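Local coordinates for protein cyclic GMP-AMP synthase-like receptor (Tribolium castaneum, PDB 7LT2) that senses double-stranded RNA and, in response, makes the cyclic dinucleotide 2',3'-cGAMP from ATP and GTP as a signal of innate immunity, at residues A[11-16]-A[368-373]; A[36-41]-A[143-148]; A[49-54]-A[219-224]; A[271-276]-A[310-315]. One frame throughout, in Å; residues are numbered along the deposited sequence.

Interaction 1: A[11-16]-A[368-373]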
# COMPACT_ATOMS: atom_id res chain seq x y z
N LYS A 11 -14.22 2.24 17.12
CA LYS A 11 -13.30 1.93 18.21
C LYS A 11 -13.34 0.46 18.60
O LYS A 11 -12.30 -0.15 18.88
CB LYS A 11 -13.63 2.80 19.42
CG LYS A 11 -12.73 2.57 20.61
CD LYS A 11 -13.13 3.44 21.79
CE LYS A 11 -12.21 3.21 22.97
NZ LYS A 11 -12.18 1.78 23.37
N ARG A 12 -14.53 -0.14 18.62
CA ARG A 12 -14.65 -1.48 19.19
C ARG A 12 -14.53 -2.60 18.16
O ARG A 12 -14.23 -3.73 18.54
CB ARG A 12 -15.97 -1.61 19.94
CG ARG A 12 -15.99 -0.86 21.27
CD ARG A 12 -17.09 -1.39 22.17
NE ARG A 12 -18.41 -0.92 21.76
CZ ARG A 12 -19.53 -1.63 21.86
NH1 ARG A 12 -19.51 -2.89 22.24
NH2 ARG A 12 -20.69 -1.06 21.55
N PHE A 13 -14.75 -2.32 16.87
CA PHE A 13 -14.80 -3.40 15.89
C PHE A 13 -14.03 -3.13 14.61
O PHE A 13 -13.99 -4.01 13.75
CB PHE A 13 -16.26 -3.74 15.55
CG PHE A 13 -16.97 -4.42 16.67
CD1 PHE A 13 -17.57 -3.68 17.68
CD2 PHE A 13 -17.01 -5.80 16.75
CE1 PHE A 13 -18.19 -4.31 18.74
CE2 PHE A 13 -17.63 -6.43 17.80
CZ PHE A 13 -18.22 -5.69 18.79
N ILE A 14 -13.40 -1.97 14.46
CA ILE A 14 -12.78 -1.64 13.18
C ILE A 14 -11.30 -1.31 13.36
O ILE A 14 -10.44 -1.94 12.73
CB ILE A 14 -13.52 -0.48 12.49
CG1 ILE A 14 -14.95 -0.92 12.15
CG2 ILE A 14 -12.80 -0.08 11.21
CD1 ILE A 14 -15.70 0.08 11.30
N SER A 15 -10.99 -0.32 14.19
CA SER A 15 -9.65 0.26 14.23
C SER A 15 -8.81 -0.32 15.36
O SER A 15 -9.24 -0.32 16.52
CB SER A 15 -9.71 1.78 14.38
OG SER A 15 -10.22 2.39 13.21
N LEU A 16 -7.60 -0.78 15.02
CA LEU A 16 -6.63 -1.12 16.05
C LEU A 16 -6.31 0.13 16.87
O LEU A 16 -6.13 1.22 16.31
CB LEU A 16 -5.35 -1.67 15.41
CG LEU A 16 -4.32 -2.29 16.36
CD1 LEU A 16 -4.80 -3.63 16.88
CD2 LEU A 16 -2.95 -2.43 15.70
N LYS A 368 -23.40 -11.13 12.08
CA LYS A 368 -24.30 -11.44 13.18
C LYS A 368 -23.51 -11.78 14.44
O LYS A 368 -23.90 -11.40 15.55
CB LYS A 368 -25.24 -12.58 12.80
CG LYS A 368 -25.95 -12.31 11.48
CD LYS A 368 -27.27 -13.04 11.37
CE LYS A 368 -28.02 -12.53 10.16
NZ LYS A 368 -29.36 -13.13 10.08
N GLU A 369 -22.36 -12.44 14.27
CA GLU A 369 -21.52 -12.78 15.42
C GLU A 369 -20.89 -11.53 16.03
O GLU A 369 -20.83 -11.40 17.26
CB GLU A 369 -20.44 -13.77 15.00
CG GLU A 369 -20.98 -15.16 14.63
CD GLU A 369 -21.71 -15.18 13.29
OE1 GLU A 369 -21.41 -14.32 12.43
OE2 GLU A 369 -22.58 -16.06 13.10
N GLU A 370 -20.43 -10.59 15.19
CA GLU A 370 -19.93 -9.32 15.71
C GLU A 370 -21.05 -8.52 16.37
O GLU A 370 -20.83 -7.87 17.40
CB GLU A 370 -19.30 -8.50 14.58
CG GLU A 370 -17.92 -8.94 14.15
CD GLU A 370 -17.49 -8.27 12.86
OE1 GLU A 370 -18.39 -7.87 12.09
OE2 GLU A 370 -16.27 -8.14 12.62
N TYR A 371 -22.26 -8.56 15.80
CA TYR A 371 -23.35 -7.77 16.34
C TYR A 371 -23.74 -8.23 17.74
O TYR A 371 -24.12 -7.40 18.58
CB TYR A 371 -24.56 -7.84 15.41
CG TYR A 371 -25.65 -6.85 15.76
CD1 TYR A 371 -25.62 -5.56 15.27
CD2 TYR A 371 -26.70 -7.21 16.59
CE1 TYR A 371 -26.61 -4.65 15.59
CE2 TYR A 371 -27.70 -6.31 16.91
CZ TYR A 371 -27.64 -5.03 16.41
OH TYR A 371 -28.63 -4.13 16.73
N THR A 372 -23.64 -9.53 18.01
CA THR A 372 -23.92 -10.03 19.35
C THR A 372 -22.92 -9.48 20.36
O THR A 372 -23.30 -9.01 21.44
CB THR A 372 -23.92 -11.56 19.35
OG1 THR A 372 -25.00 -12.04 18.55
CG2 THR A 372 -24.07 -12.09 20.77
N LYS A 373 -21.63 -9.51 20.01
CA LYS A 373 -20.62 -8.94 20.90
C LYS A 373 -20.79 -7.44 21.04
O LYS A 373 -20.55 -6.87 22.11
CB LYS A 373 -19.22 -9.26 20.38
CG LYS A 373 -18.97 -10.75 20.16
CD LYS A 373 -17.52 -11.03 19.82
CE LYS A 373 -17.29 -12.52 19.63
NZ LYS A 373 -15.86 -12.84 19.44
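Phe13 supplies nearly all of the intimate packing here, pressing the CE2–CZ side of its ring against one turn of helix 368-375. Phe13 CE2 lies 3.5 Å from Glu370 O, met obliquely, while Phe13 CZ comes to 3.8 Å from Lys373 C, which sits beyond the ring edge and close to its plane. The ring and the Glu370 chain lie alongside each other, pointing opposite ways, with Phe13 CD2 4.2 Å from Glu370 CB and the ring and carboxylate planes 76° apart. Lys373 adds only the root of its chain, its CB standing 4.0 Å from Phe13 CZ. The ring arrives there because its CG is trans to the carbonyl carbon (chi1 -71°), which swings it toward helix 368-375. In fold terms, a short N-terminal helix is joined to a short helix near the C-terminus by one buried aromatic; Val380, beyond the C-terminal helix, also touches Phe13, and helix 258-272 lies against the neighbouring Ile14. Toward solvent the contact thins out and becomes polar. The extended chain of exposed Lys373 leads its amine away from the other segment, and no hydrogen bond spans the two. The polar ends look to other partners: Glu370 OE1 forms a salt bridge with Lys267 of helix 258-272 and accepts from Thr367 N, and Arg12 pairs with Asp8 through NH2 and gives NH1 to the carbonyls of Tyr374 and Glu378. Arg12 NH1 passes Lys373 O at 4.1 Å, near the plane of the guanidinium but too far for a hydrogen bond.

Interaction 2: A[36-41]-A[143-148]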
# COMPACT_ATOMS: atom_id res chain seq x y z
N VAL A 36 17.69 -4.76 6.30
CA VAL A 36 18.18 -4.00 5.15
C VAL A 36 19.65 -3.67 5.31
O VAL A 36 20.41 -3.67 4.34
CB VAL A 36 17.31 -2.75 4.93
CG1 VAL A 36 17.97 -1.76 3.96
CG2 VAL A 36 15.93 -3.15 4.42
N GLU A 37 20.09 -3.39 6.55
CA GLU A 37 21.51 -3.16 6.78
C GLU A 37 22.33 -4.40 6.44
O GLU A 37 23.43 -4.30 5.88
CB GLU A 37 21.77 -2.75 8.24
CG GLU A 37 21.45 -1.29 8.53
CD GLU A 37 22.33 -0.34 7.72
OE1 GLU A 37 23.57 -0.53 7.71
OE2 GLU A 37 21.79 0.59 7.10
N GLN A 38 21.80 -5.59 6.75
CA GLN A 38 22.49 -6.82 6.37
C GLN A 38 22.48 -7.01 4.86
O GLN A 38 23.47 -7.49 4.29
CB GLN A 38 21.85 -8.02 7.07
CG GLN A 38 22.62 -9.33 6.90
CD GLN A 38 23.90 -9.38 7.71
OE1 GLN A 38 24.27 -8.42 8.38
NE2 GLN A 38 24.59 -10.52 7.65
N MET A 39 21.39 -6.62 4.19
CA MET A 39 21.35 -6.66 2.73
C MET A 39 22.49 -5.84 2.12
O MET A 39 23.11 -6.27 1.14
CB MET A 39 20.01 -6.16 2.22
CG MET A 39 18.83 -7.08 2.47
SD MET A 39 17.25 -6.32 2.01
CE MET A 39 17.45 -6.12 0.24
N LYS A 40 22.77 -4.67 2.69
CA LYS A 40 23.85 -3.83 2.18
C LYS A 40 25.20 -4.54 2.26
O LYS A 40 26.05 -4.36 1.39
CB LYS A 40 23.90 -2.51 2.95
CG LYS A 40 22.69 -1.61 2.77
CD LYS A 40 22.83 -0.39 3.68
CE LYS A 40 21.69 0.59 3.50
NZ LYS A 40 21.82 1.74 4.45
N THR A 41 25.41 -5.35 3.30
CA THR A 41 26.68 -6.06 3.43
C THR A 41 26.85 -7.14 2.37
O THR A 41 27.98 -7.57 2.11
CB THR A 41 26.82 -6.71 4.81
OG1 THR A 41 25.97 -7.87 4.90
CG2 THR A 41 26.46 -5.73 5.91
N GLN A 143 17.45 -13.89 -0.47
CA GLN A 143 17.90 -15.24 -0.12
C GLN A 143 19.34 -15.22 0.40
O GLN A 143 19.65 -15.84 1.42
CB GLN A 143 17.80 -16.17 -1.34
CG GLN A 143 16.38 -16.47 -1.81
CD GLN A 143 15.69 -17.53 -0.97
OE1 GLN A 143 16.22 -17.97 0.05
NE2 GLN A 143 14.50 -17.94 -1.39
N LYS A 144 20.22 -14.51 -0.31
CA LYS A 144 21.61 -14.40 0.13
C LYS A 144 21.69 -13.84 1.54
O LYS A 144 22.47 -14.34 2.37
CB LYS A 144 22.37 -13.51 -0.86
CG LYS A 144 23.88 -13.47 -0.66
CD LYS A 144 24.51 -12.55 -1.69
CE LYS A 144 26.03 -12.52 -1.55
NZ LYS A 144 26.63 -11.73 -2.66
N THR A 145 20.88 -12.83 1.84
CA THR A 145 20.88 -12.19 3.15
C THR A 145 20.34 -13.13 4.23
O THR A 145 20.92 -13.26 5.31
CB THR A 145 20.07 -10.90 3.09
OG1 THR A 145 20.65 -10.02 2.12
CG2 THR A 145 20.05 -10.21 4.45
N LEU A 146 19.21 -13.79 3.94
CA LEU A 146 18.63 -14.73 4.90
C LEU A 146 19.64 -15.80 5.33
O LEU A 146 19.65 -16.21 6.50
CB LEU A 146 17.38 -15.38 4.31
CG LEU A 146 16.14 -14.49 4.14
CD1 LEU A 146 15.16 -15.14 3.18
CD2 LEU A 146 15.48 -14.23 5.48
N ASN A 147 20.49 -16.25 4.41
CA ASN A 147 21.46 -17.30 4.73
C ASN A 147 22.52 -16.84 5.73
O ASN A 147 23.12 -17.69 6.39
CB ASN A 147 22.17 -17.79 3.46
CG ASN A 147 21.26 -18.60 2.56
OD1 ASN A 147 20.27 -19.17 3.01
ND2 ASN A 147 21.61 -18.67 1.28
N THR A 148 22.76 -15.54 5.85
CA THR A 148 23.78 -15.03 6.76
C THR A 148 23.25 -14.77 8.17
O THR A 148 24.05 -14.44 9.05
CB THR A 148 24.40 -13.74 6.21
OG1 THR A 148 23.44 -12.68 6.27
CG2 THR A 148 24.86 -13.93 4.78
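Gln38 and Met39 of the long helix 18-42 meet Thr145 and Thr148 near the C-terminal part of helix 131-147, a close helix-helix contact of the nucleotidyltransferase part of the protein; helix 18-42 probably corresponds to the spine helix of cGAS. The backbones approach to 5.6 Å between Met39 CA and Thr145 CA, a close spacing at which the small Thr145 faces Met39. First along the helix comes Gln38. Its CG stands trans to the backbone N (chi1 -172°) and the chain then bends at chi2 (73°), so the aliphatic part runs past Thr145, with Gln38 CG 3.7 Å from Thr145 CG2, before the amide turns to Thr148. There Gln38 NE2 donates to Thr148 OG1 over 2.8 Å in a nearly straight bond of 171°, the acceptor lying in the amide plane. That hydroxyl is itself held, since Thr148 OG1 donates to Thr145 O; the amide thus grips an oxygen whose own proton is already committed. Met39 follows, running across Thr145 nearly perpendicular to it, with Met39 CG 3.5 Å from Thr145 OG1. This buried hydroxyl is satisfied within its own helix by Leu141 O, so it can face the methionine without a polar partner across the interface. Beyond that point the methionine also touches Met138 and Leu141 of helix 131-147 and Phe46 of helix 44-49. The last residue, Thr41, folds back on its own helix: Thr41 OG1 donates to Gln38 O at 2.6 Å, in the carbonyl plane and on a lone pair.

Interaction 3: A[49-54]-A[219-224]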
# COMPACT_ATOMS: atom_id res chain seq x y z
N LEU A 49 22.67 1.65 -4.85
CA LEU A 49 21.37 2.05 -5.37
C LEU A 49 20.41 2.50 -4.27
O LEU A 49 19.56 3.37 -4.52
CB LEU A 49 20.73 0.88 -6.12
CG LEU A 49 21.26 0.63 -7.53
CD1 LEU A 49 20.85 -0.77 -7.97
CD2 LEU A 49 20.68 1.67 -8.46
N PHE A 50 20.53 1.93 -3.08
CA PHE A 50 19.53 2.15 -2.04
C PHE A 50 19.48 3.61 -1.62
O PHE A 50 20.51 4.24 -1.34
CB PHE A 50 19.81 1.27 -0.83
CG PHE A 50 18.85 1.48 0.30
CD1 PHE A 50 17.58 0.92 0.26
CD2 PHE A 50 19.20 2.25 1.39
CE1 PHE A 50 16.69 1.11 1.30
CE2 PHE A 50 18.31 2.45 2.44
CZ PHE A 50 17.06 1.88 2.39
N ARG A 51 18.26 4.16 -1.57
CA ARG A 51 18.02 5.50 -1.06
C ARG A 51 17.25 5.50 0.25
O ARG A 51 17.69 6.10 1.23
CB ARG A 51 17.28 6.34 -2.11
CG ARG A 51 17.00 7.77 -1.67
CD ARG A 51 16.50 8.61 -2.84
NE ARG A 51 16.18 9.98 -2.44
CZ ARG A 51 17.05 10.97 -2.41
NH1 ARG A 51 18.32 10.79 -2.74
NH2 ARG A 51 16.64 12.19 -2.04
N ARG A 52 16.10 4.84 0.28
CA ARG A 52 15.22 4.86 1.46
C ARG A 52 14.13 3.83 1.23
O ARG A 52 14.02 3.23 0.16
CB ARG A 52 14.63 6.25 1.69
CG ARG A 52 13.69 6.71 0.59
CD ARG A 52 13.27 8.15 0.79
NE ARG A 52 12.60 8.71 -0.38
CZ ARG A 52 11.29 8.77 -0.54
NH1 ARG A 52 10.46 8.28 0.36
NH2 ARG A 52 10.79 9.35 -1.63
N VAL A 53 13.30 3.64 2.26
CA VAL A 53 12.13 2.76 2.16
C VAL A 53 10.87 3.60 2.35
O VAL A 53 10.88 4.66 2.98
CB VAL A 53 12.17 1.61 3.19
CG1 VAL A 53 13.42 0.75 3.00
CG2 VAL A 53 12.08 2.13 4.63
N PHE A 54 9.78 3.11 1.76
CA PHE A 54 8.45 3.65 1.98
C PHE A 54 7.58 2.51 2.49
O PHE A 54 7.61 1.41 1.93
CB PHE A 54 7.87 4.24 0.69
CG PHE A 54 6.45 4.72 0.83
CD1 PHE A 54 6.17 5.97 1.38
CD2 PHE A 54 5.39 3.92 0.43
CE1 PHE A 54 4.87 6.41 1.51
CE2 PHE A 54 4.08 4.36 0.56
CZ PHE A 54 3.82 5.61 1.10
N LYS A 219 6.73 16.96 -1.20
CA LYS A 219 6.74 15.55 -1.61
C LYS A 219 7.15 15.44 -3.08
O LYS A 219 6.36 15.00 -3.92
CB LYS A 219 5.38 14.90 -1.38
CG LYS A 219 4.96 14.83 0.08
CD LYS A 219 5.93 13.95 0.87
CE LYS A 219 5.50 13.80 2.31
NZ LYS A 219 6.44 12.92 3.06
N PRO A 220 8.39 15.82 -3.41
CA PRO A 220 8.77 15.90 -4.83
C PRO A 220 8.94 14.55 -5.50
O PRO A 220 8.84 14.49 -6.73
CB PRO A 220 10.11 16.65 -4.79
CG PRO A 220 10.68 16.29 -3.46
CD PRO A 220 9.49 16.23 -2.52
N GLU A 221 9.20 13.49 -4.75
CA GLU A 221 9.61 12.22 -5.34
C GLU A 221 8.43 11.27 -5.50
O GLU A 221 7.47 11.28 -4.73
CB GLU A 221 10.70 11.55 -4.49
CG GLU A 221 11.98 12.37 -4.42
CD GLU A 221 13.01 11.78 -3.49
OE1 GLU A 221 12.78 10.69 -2.94
OE2 GLU A 221 14.07 12.42 -3.30
N PHE A 222 8.53 10.43 -6.52
CA PHE A 222 7.58 9.34 -6.74
C PHE A 222 8.40 8.13 -7.17
O PHE A 222 9.59 8.24 -7.45
CB PHE A 222 6.55 9.70 -7.81
CG PHE A 222 7.14 9.85 -9.18
CD1 PHE A 222 7.84 10.99 -9.53
CD2 PHE A 222 7.00 8.83 -10.11
CE1 PHE A 222 8.40 11.12 -10.79
CE2 PHE A 222 7.56 8.96 -11.38
CZ PHE A 222 8.26 10.10 -11.71
N PHE A 223 7.76 6.96 -7.21
CA PHE A 223 8.52 5.79 -7.61
C PHE A 223 7.69 4.87 -8.49
O PHE A 223 6.46 5.01 -8.60
CB PHE A 223 9.10 5.02 -6.40
CG PHE A 223 8.10 4.64 -5.33
CD1 PHE A 223 7.78 5.52 -4.31
CD2 PHE A 223 7.56 3.36 -5.31
CE1 PHE A 223 6.89 5.15 -3.31
CE2 PHE A 223 6.68 2.98 -4.31
CZ PHE A 223 6.34 3.88 -3.31
N ILE A 224 8.39 3.98 -9.19
CA ILE A 224 7.76 2.99 -10.04
C ILE A 224 7.89 1.63 -9.38
O ILE A 224 8.87 1.34 -8.68
CB ILE A 224 8.34 2.97 -11.48
CG1 ILE A 224 9.83 2.58 -11.47
CG2 ILE A 224 8.09 4.32 -12.15
CD1 ILE A 224 10.46 2.49 -12.88
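A classic beta bulge, in which Arg51 and Arg52 both face Leu76 of strand 70-77, sends two consecutive arginines toward one carboxylate, that of Glu221. The bulge lies on strand 50-56 of the central sheet of the nucleotidyltransferase domain; two strands, 70-77 and 188-200, separate it from strand 222-225, so the contact is made wholly by side chains reaching over one side of the sheet. Arg52 NH2 donates to Glu221 OE1 at 2.7 Å, with the oxygen near the guanidinium plane and approached from its anti side, somewhat out of the carboxylate plane. Arg52 NE adds a weak bond to the same oxygen. The other oxygen belongs to Arg51: its NH2 is 2.9 Å from Glu221 OE2, again a weak hydrogen bond because the geometry is bent, but a salt bridge all the same. Arg51 reaches this point extended from CG to NE, with CG trans to the backbone N (chi1 -179°); the two chains run toward each other, and the flat groups meet obliquely, 57° apart. Next to this network lies an apolar pair. Phe54 CD2 is 3.9 Å from Phe223 CZ, the rings being oblique at 53°, and Phe223 continues over Asp74 and Leu76 while also touching Ser243, which probably binds GTP. Arg52 NH1 has a second anion, Glu246, which probably contributes to the ATP site by analogy with relatives. Both arginines pair with Glu221 and would be expected to favour its ionised form, while Arg52, pairing also with Glu246, bridges strand 50-56, the loop before strand 222-225 and helix 245-251 beside the nucleotide pocket.

Interaction 4: A[271-276]-A[310-315]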
# COMPACT_ATOMS: atom_id res chain seq x y z
N LYS A 271 -18.38 -6.97 4.17
CA LYS A 271 -19.52 -7.81 4.50
C LYS A 271 -20.43 -8.07 3.31
O LYS A 271 -20.95 -9.18 3.16
CB LYS A 271 -20.31 -7.19 5.65
CG LYS A 271 -21.44 -8.08 6.14
CD LYS A 271 -22.17 -7.47 7.32
CE LYS A 271 -23.48 -8.19 7.57
NZ LYS A 271 -24.28 -7.51 8.63
N THR A 272 -20.65 -7.07 2.45
CA THR A 272 -21.70 -7.17 1.44
C THR A 272 -21.21 -7.22 -0.00
O THR A 272 -21.94 -7.74 -0.85
CB THR A 272 -22.70 -6.02 1.59
OG1 THR A 272 -22.05 -4.77 1.32
CG2 THR A 272 -23.28 -5.98 3.00
N HIS A 273 -20.03 -6.69 -0.33
CA HIS A 273 -19.55 -6.70 -1.72
C HIS A 273 -18.03 -6.76 -1.79
O HIS A 273 -17.36 -5.81 -2.21
CB HIS A 273 -20.10 -5.50 -2.50
CG HIS A 273 -19.85 -4.16 -1.85
ND1 HIS A 273 -20.59 -3.70 -0.78
CD2 HIS A 273 -18.99 -3.16 -2.17
CE1 HIS A 273 -20.18 -2.49 -0.46
NE2 HIS A 273 -19.20 -2.14 -1.28
N PRO A 274 -17.44 -7.92 -1.45
CA PRO A 274 -15.98 -8.06 -1.54
C PRO A 274 -15.45 -8.02 -2.97
O PRO A 274 -14.23 -8.02 -3.16
CB PRO A 274 -15.71 -9.44 -0.91
CG PRO A 274 -17.00 -9.85 -0.26
CD PRO A 274 -18.09 -9.16 -1.02
N ASN A 275 -16.34 -7.98 -3.96
CA ASN A 275 -15.94 -7.82 -5.36
C ASN A 275 -15.19 -6.52 -5.61
O ASN A 275 -14.50 -6.41 -6.63
CB ASN A 275 -17.18 -7.85 -6.25
CG ASN A 275 -18.19 -8.89 -5.82
OD1 ASN A 275 -18.81 -8.78 -4.76
ND2 ASN A 275 -18.35 -9.93 -6.64
N ILE A 276 -15.32 -5.53 -4.73
CA ILE A 276 -14.72 -4.21 -4.91
C ILE A 276 -13.43 -4.15 -4.12
O ILE A 276 -13.42 -4.38 -2.90
CB ILE A 276 -15.68 -3.09 -4.47
CG1 ILE A 276 -16.99 -3.15 -5.27
CG2 ILE A 276 -15.00 -1.72 -4.59
CD1 ILE A 276 -16.83 -2.86 -6.75
N ARG A 310 -23.25 7.71 -0.22
CA ARG A 310 -24.09 8.01 -1.37
C ARG A 310 -23.26 8.26 -2.63
O ARG A 310 -23.61 7.77 -3.71
CB ARG A 310 -24.96 9.23 -1.07
CG ARG A 310 -26.04 9.00 -0.02
CD ARG A 310 -26.87 10.25 0.19
NE ARG A 310 -27.79 10.12 1.32
CZ ARG A 310 -29.00 9.60 1.24
NH1 ARG A 310 -29.48 9.14 0.09
NH2 ARG A 310 -29.75 9.53 2.34
N GLU A 311 -22.16 9.01 -2.49
CA GLU A 311 -21.33 9.33 -3.65
C GLU A 311 -20.57 8.09 -4.14
O GLU A 311 -20.40 7.90 -5.35
CB GLU A 311 -20.37 10.49 -3.32
CG GLU A 311 -20.81 11.84 -3.89
CD GLU A 311 -20.79 11.85 -5.40
OE1 GLU A 311 -19.68 11.83 -5.96
OE2 GLU A 311 -21.89 11.89 -6.01
N TYR A 312 -20.12 7.25 -3.20
CA TYR A 312 -19.53 5.96 -3.55
C TYR A 312 -20.50 5.12 -4.38
O TYR A 312 -20.11 4.51 -5.38
CB TYR A 312 -19.11 5.24 -2.27
CG TYR A 312 -18.72 3.79 -2.39
CD1 TYR A 312 -17.64 3.40 -3.17
CD2 TYR A 312 -19.40 2.81 -1.68
CE1 TYR A 312 -17.27 2.07 -3.26
CE2 TYR A 312 -19.04 1.48 -1.77
CZ TYR A 312 -17.97 1.12 -2.55
OH TYR A 312 -17.62 -0.21 -2.63
N ASN A 313 -21.78 5.09 -3.98
CA ASN A 313 -22.77 4.36 -4.75
C ASN A 313 -22.93 4.92 -6.16
O ASN A 313 -23.16 4.16 -7.11
CB ASN A 313 -24.12 4.37 -4.03
CG ASN A 313 -25.05 3.28 -4.52
OD1 ASN A 313 -24.60 2.28 -5.07
ND2 ASN A 313 -26.34 3.48 -4.33
N GLU A 314 -22.81 6.25 -6.33
CA GLU A 314 -22.94 6.84 -7.66
C GLU A 314 -21.81 6.42 -8.58
O GLU A 314 -22.02 6.21 -9.78
CB GLU A 314 -23.02 8.36 -7.56
CG GLU A 314 -24.22 8.88 -6.80
CD GLU A 314 -25.54 8.57 -7.50
OE1 GLU A 314 -25.52 8.25 -8.71
OE2 GLU A 314 -26.59 8.65 -6.83
N PHE A 315 -20.59 6.30 -8.05
CA PHE A 315 -19.48 5.76 -8.84
C PHE A 315 -19.77 4.34 -9.29
O PHE A 315 -19.57 3.99 -10.46
CB PHE A 315 -18.18 5.79 -8.03
CG PHE A 315 -17.49 7.13 -8.02
CD1 PHE A 315 -16.63 7.49 -9.04
CD2 PHE A 315 -17.68 8.02 -6.97
CE1 PHE A 315 -15.98 8.72 -9.03
CE2 PHE A 315 -17.04 9.24 -6.94
CZ PHE A 315 -16.18 9.59 -7.98
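Tyr312 extends from helix 301-318 with CG trans to the backbone N (chi1 169°), while His273 holds its CG between the backbone N and the carbonyl carbon (chi1 53°), and these settings drive the two rings at each other from opposite directions. They meet at their edges, without stacking, with centroids 5.9 Å apart and planes moderately inclined. The join is a hydrogen bond of 2.8 Å between His273 NE2 and Tyr312 OH, lying near the plane of both rings but bent, at 134°. On the far side of the imidazole, His273 ND1 donates to Thr272 OG1 at 2.8 Å, a bond that fixes the ring's rotation, and Thr272 OG1 is in turn bonded to Leu268 O. The type I turn from His273 to Ile276 brings the isoleucine round beside the phenol, its CG2 3.6 Å from Tyr312 OH. All three touching residues are buried within the HhH/H2TH-like domain. The contact thus ties the turn that follows helix 258-272 to helix 301-318, with Ile265 of helix 258-272 and Ile281 of helix 278-291 packed against Tyr312, and Ile343 of helix 337-354 against His273.

The four contacts are spread over both lobes of the enzyme. Interactions 2 and 3 belong to the nucleotidyltransferase side, their centres about 21 Å apart, and touch directly: Lys40 and Val36 of helix 18-42 pack on Phe50, at the start of strand 50-56. Along the chain these two cross, their segments alternating. Interaction 4 lies in the HhH/H2TH-like domain, about 33 Å from interaction 3 between centres. Interaction 1 encloses all the others in sequence, joining segments near the two chain ends, about 20 Å from interaction 4 between centres; interaction 4 begins on helix 258-272, against which interaction 1 also packs. Helix 5-13 leads into helix 18-42, so the N-terminal helices run from the helical side to the nucleotidyltransferase side.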